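Local coordinates for putative acetyl/propionyl-CoA carboxylase, alpha subunit (Methylibium petroleiphilum, PDB 2O1Q), which binds zinc in a cupin-like domain and is probably a metal-dependent oxidoreductase, tentatively an acetylacetone dioxygenase, at residues 20-25 with 55-60. Residues are numbered along the deposited sequence; the frame is centred on the assembly and turned at random.
Sequences KPFPAA and SSFAAH. With ZN (zinc ion), chain C.
Phe22 and Phe57 meet in a T-shaped (edge-to-face) pair: the ring planes stand at 81° with centroids 5.4 Å apart, and the rim of Phe57 is directed at a face of Phe22. The touch is off-centre. Phe57 CE1 lies over the rim of the Phe22 ring, 3.7 Å from Phe22 CE2, and Phe57 CD1 follows at 3.9 Å from that same carbon. On the opposite face of Phe22 sits Pro23 CD, 3.3 Å above the plane, so the ring is held between its sequence neighbour and the edge of Phe57. CG of Phe22 stands anti to the backbone N (chi1 -168°), which carries the ring across to the other segment, whereas the CB of Phe57 does not head for 20-25 and its ring supplies the reach. Away from the rings the segments barely touch; Ala25 O is 4.4 Å from Ala58 CB, and no hydrogen bond joins them.

In the cupin-like β-sandwich, this pair links the two antiparallel sheets, since Phe22 directly follows the edge strand 20-21 of one and Phe57 lies in strand 55-62 of the other. Trp33 packs edge-to-face with Phe22 on the first sheet, and Ile31 touches both phenylalanines.

Beyond Phe57 the chain leads to the metal site. His60 ND1 donates to Ala58 O over 2.8 Å at an N-H...O angle of 172°, with the oxygen practically in the imidazole plane, a geometry that fixes the ring's rotation. NE2 is thereby directed at the zinc ion, 2.0 Å from His60 NE2, where His62 and His102 also bind. Ala58, the second-shell residue supplying that carbonyl, packs its side chain on Phe123 of strand 121-124.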
ATOM      1  N   LYS A  20      -9.771  -3.126 -26.231  1.00 17.80           N
ATOM      2  CA  LYS A  20      -8.588  -3.566 -26.968  1.00 17.93           C
ATOM      3  C   LYS A  20      -8.402  -5.068 -26.745  1.00 20.16           C
ATOM      4  O   LYS A  20      -8.715  -5.591 -25.710  1.00 16.16           O
ATOM      5  CB  LYS A  20      -7.294  -2.801 -26.545  1.00 19.19           C
ATOM      6  CG  LYS A  20      -7.209  -1.329 -26.936  1.00 21.29           C
ATOM      7  CD  LYS A  20      -5.777  -0.806 -26.838  1.00 25.23           C
ATOM      8  CE  LYS A  20      -5.664   0.625 -27.313  1.00 36.91           C
ATOM      9  NZ  LYS A  20      -6.186   1.546 -26.278  1.00 26.25           N
ATOM     10  N   PRO A  21      -7.873  -5.778 -27.736  1.00 20.18           N
ATOM     11  CA  PRO A  21      -7.569  -7.183 -27.472  1.00 20.87           C
ATOM     12  C   PRO A  21      -6.501  -7.325 -26.364  1.00 20.60           C
ATOM     13  O   PRO A  21      -5.521  -6.559 -26.309  1.00 22.68           O
ATOM     14  CB  PRO A  21      -7.084  -7.715 -28.825  1.00 21.50           C
ATOM     15  CG  PRO A  21      -7.397  -6.635 -29.829  1.00 26.03           C
ATOM     16  CD  PRO A  21      -7.525  -5.357 -29.097  1.00 21.01           C
ATOM     17  N   PHE A  22      -6.727  -8.251 -25.426  1.00 19.21           N
ATOM     18  CA  PHE A  22      -5.773  -8.536 -24.406  1.00 19.76           C
ATOM     19  C   PHE A  22      -4.685  -9.416 -25.052  1.00 19.93           C
ATOM     20  O   PHE A  22      -4.993 -10.275 -25.898  1.00 23.04           O
ATOM     21  CB  PHE A  22      -6.446  -9.248 -23.209  1.00 21.20           C
ATOM     22  CG  PHE A  22      -5.583  -9.319 -22.024  1.00 18.56           C
ATOM     23  CD1 PHE A  22      -5.335  -8.187 -21.286  1.00 21.82           C
ATOM     24  CD2 PHE A  22      -4.888 -10.487 -21.719  1.00 21.63           C
ATOM     25  CE1 PHE A  22      -4.468  -8.212 -20.229  1.00 20.23           C
ATOM     26  CE2 PHE A  22      -4.019 -10.514 -20.674  1.00 24.87           C
ATOM     27  CZ  PHE A  22      -3.801  -9.383 -19.929  1.00 28.04           C
ATOM     28  N   PRO A  23      -3.417  -9.185 -24.706  1.00 16.67           N
ATOM     29  CA  PRO A  23      -2.353  -9.958 -25.337  1.00 18.10           C
ATOM     30  C   PRO A  23      -2.550 -11.451 -25.367  1.00 16.94           C
ATOM     31  O   PRO A  23      -2.878 -12.075 -24.340  1.00 19.54           O
ATOM     32  CB  PRO A  23      -1.135  -9.619 -24.484  1.00 18.30           C
ATOM     33  CG  PRO A  23      -1.369  -8.274 -24.051  1.00 17.90           C
ATOM     34  CD  PRO A  23      -2.854  -8.231 -23.728  1.00 20.13           C
ATOM     35  N   ALA A  24      -2.357 -12.006 -26.552  1.00 19.18           N
ATOM     36  CA  ALA A  24      -2.415 -13.444 -26.768  1.00 18.01           C
ATOM     37  C   ALA A  24      -1.351 -14.208 -26.006  1.00 19.64           C
ATOM     38  O   ALA A  24      -1.512 -15.389 -25.763  1.00 22.88           O
ATOM     39  CB  ALA A  24      -2.299 -13.766 -28.262  1.00 17.78           C
ATOM     40  N   ALA A  25      -0.265 -13.548 -25.656  1.00 23.01           N
ATOM     41  CA  ALA A  25       0.793 -14.208 -24.919  1.00 19.99           C
ATOM     42  C   ALA A  25       0.305 -14.640 -23.545  1.00 21.35           C
ATOM     43  O   ALA A  25       0.874 -15.550 -22.961  1.00 24.97           O
ATOM     44  CB  ALA A  25       2.028 -13.304 -24.779  1.00 23.61           C
ATOM     45  N   SER A  55     -12.945 -18.561 -22.669  1.00 12.78           N
ATOM     46  CA  SER A  55     -11.677 -17.868 -22.513  1.00 13.52           C
ATOM     47  C   SER A  55     -10.951 -18.090 -21.164  1.00 15.68           C
ATOM     48  O   SER A  55     -11.517 -18.593 -20.200  1.00 14.43           O
ATOM     49  CB  SER A  55     -11.813 -16.366 -22.817  1.00 16.09           C
ATOM     50  OG  SER A  55     -12.601 -15.725 -21.856  1.00 15.69           O
ATOM     51  N   SER A  56      -9.669 -17.770 -21.177  1.00 17.58           N
ATOM     52  CA  SER A  56      -8.857 -17.980 -20.024  1.00 15.31           C
ATOM     53  C   SER A  56      -7.624 -17.123 -20.004  1.00 16.57           C
ATOM     54  O   SER A  56      -7.174 -16.693 -21.050  1.00 14.77           O
ATOM     55  CB  SER A  56      -8.440 -19.456 -19.834  1.00 18.71           C
ATOM     56  OG  SER A  56      -7.646 -19.918 -20.953  1.00 19.34           O
ATOM     57  N   PHE A  57      -7.026 -16.944 -18.820  1.00 16.71           N
ATOM     58  CA  PHE A  57      -5.720 -16.336 -18.684  1.00 17.71           C
ATOM     59  C   PHE A  57      -4.617 -17.321 -18.431  1.00 17.13           C
ATOM     60  O   PHE A  57      -4.864 -18.361 -17.833  1.00 17.28           O
ATOM     61  CB  PHE A  57      -5.751 -15.410 -17.520  1.00 15.64           C
ATOM     62  CG  PHE A  57      -6.524 -14.170 -17.753  1.00 17.63           C
ATOM     63  CD1 PHE A  57      -5.984 -13.099 -18.432  1.00 18.10           C
ATOM     64  CD2 PHE A  57      -7.793 -14.047 -17.233  1.00 15.65           C
ATOM     65  CE1 PHE A  57      -6.715 -11.883 -18.579  1.00 17.26           C
ATOM     66  CE2 PHE A  57      -8.511 -12.922 -17.373  1.00 16.94           C
ATOM     67  CZ  PHE A  57      -7.993 -11.806 -18.068  1.00 17.81           C
ATOM     68  N   ALA A  58      -3.410 -17.005 -18.882  1.00 16.72           N
ATOM     69  CA  ALA A  58      -2.282 -17.881 -18.681  1.00 18.34           C
ATOM     70  C   ALA A  58      -1.943 -17.960 -17.204  1.00 15.69           C
ATOM     71  O   ALA A  58      -2.228 -17.035 -16.400  1.00 16.50           O
ATOM     72  CB  ALA A  58      -1.083 -17.398 -19.469  1.00 18.15           C
ATOM     73  N   ALA A  59      -1.238 -19.045 -16.844  1.00 17.99           N
ATOM     74  CA  ALA A  59      -0.868 -19.277 -15.427  1.00 18.76           C
ATOM     75  C   ALA A  59      -0.060 -18.144 -14.859  1.00 16.65           C
ATOM     76  O   ALA A  59       0.861 -17.657 -15.514  1.00 13.81           O
ATOM     77  CB  ALA A  59      -0.074 -20.578 -15.289  1.00 19.19           C
ATOM     78  N   HIS A  60      -0.403 -17.722 -13.661  1.00 17.10           N
ATOM     79  CA  HIS A  60       0.223 -16.582 -13.059  1.00 14.16           C
ATOM     80  C   HIS A  60       0.060 -16.574 -11.563  1.00 16.18           C
ATOM     81  O   HIS A  60      -0.791 -17.300 -10.988  1.00 18.63           O
ATOM     82  CB  HIS A  60      -0.287 -15.273 -13.676  1.00 16.97           C
ATOM     83  CG  HIS A  60      -1.717 -14.996 -13.403  1.00 17.55           C
ATOM     84  ND1 HIS A  60      -2.728 -15.429 -14.223  1.00 18.89           N
ATOM     85  CD2 HIS A  60      -2.306 -14.301 -12.402  1.00 20.48           C
ATOM     86  CE1 HIS A  60      -3.883 -15.011 -13.724  1.00 17.30           C
ATOM     87  NE2 HIS A  60      -3.653 -14.347 -12.614  1.00 22.78           N
TER
HETATM   88 ZN    ZN C 145      -5.029 -13.818 -11.293  1.00 19.69          ZN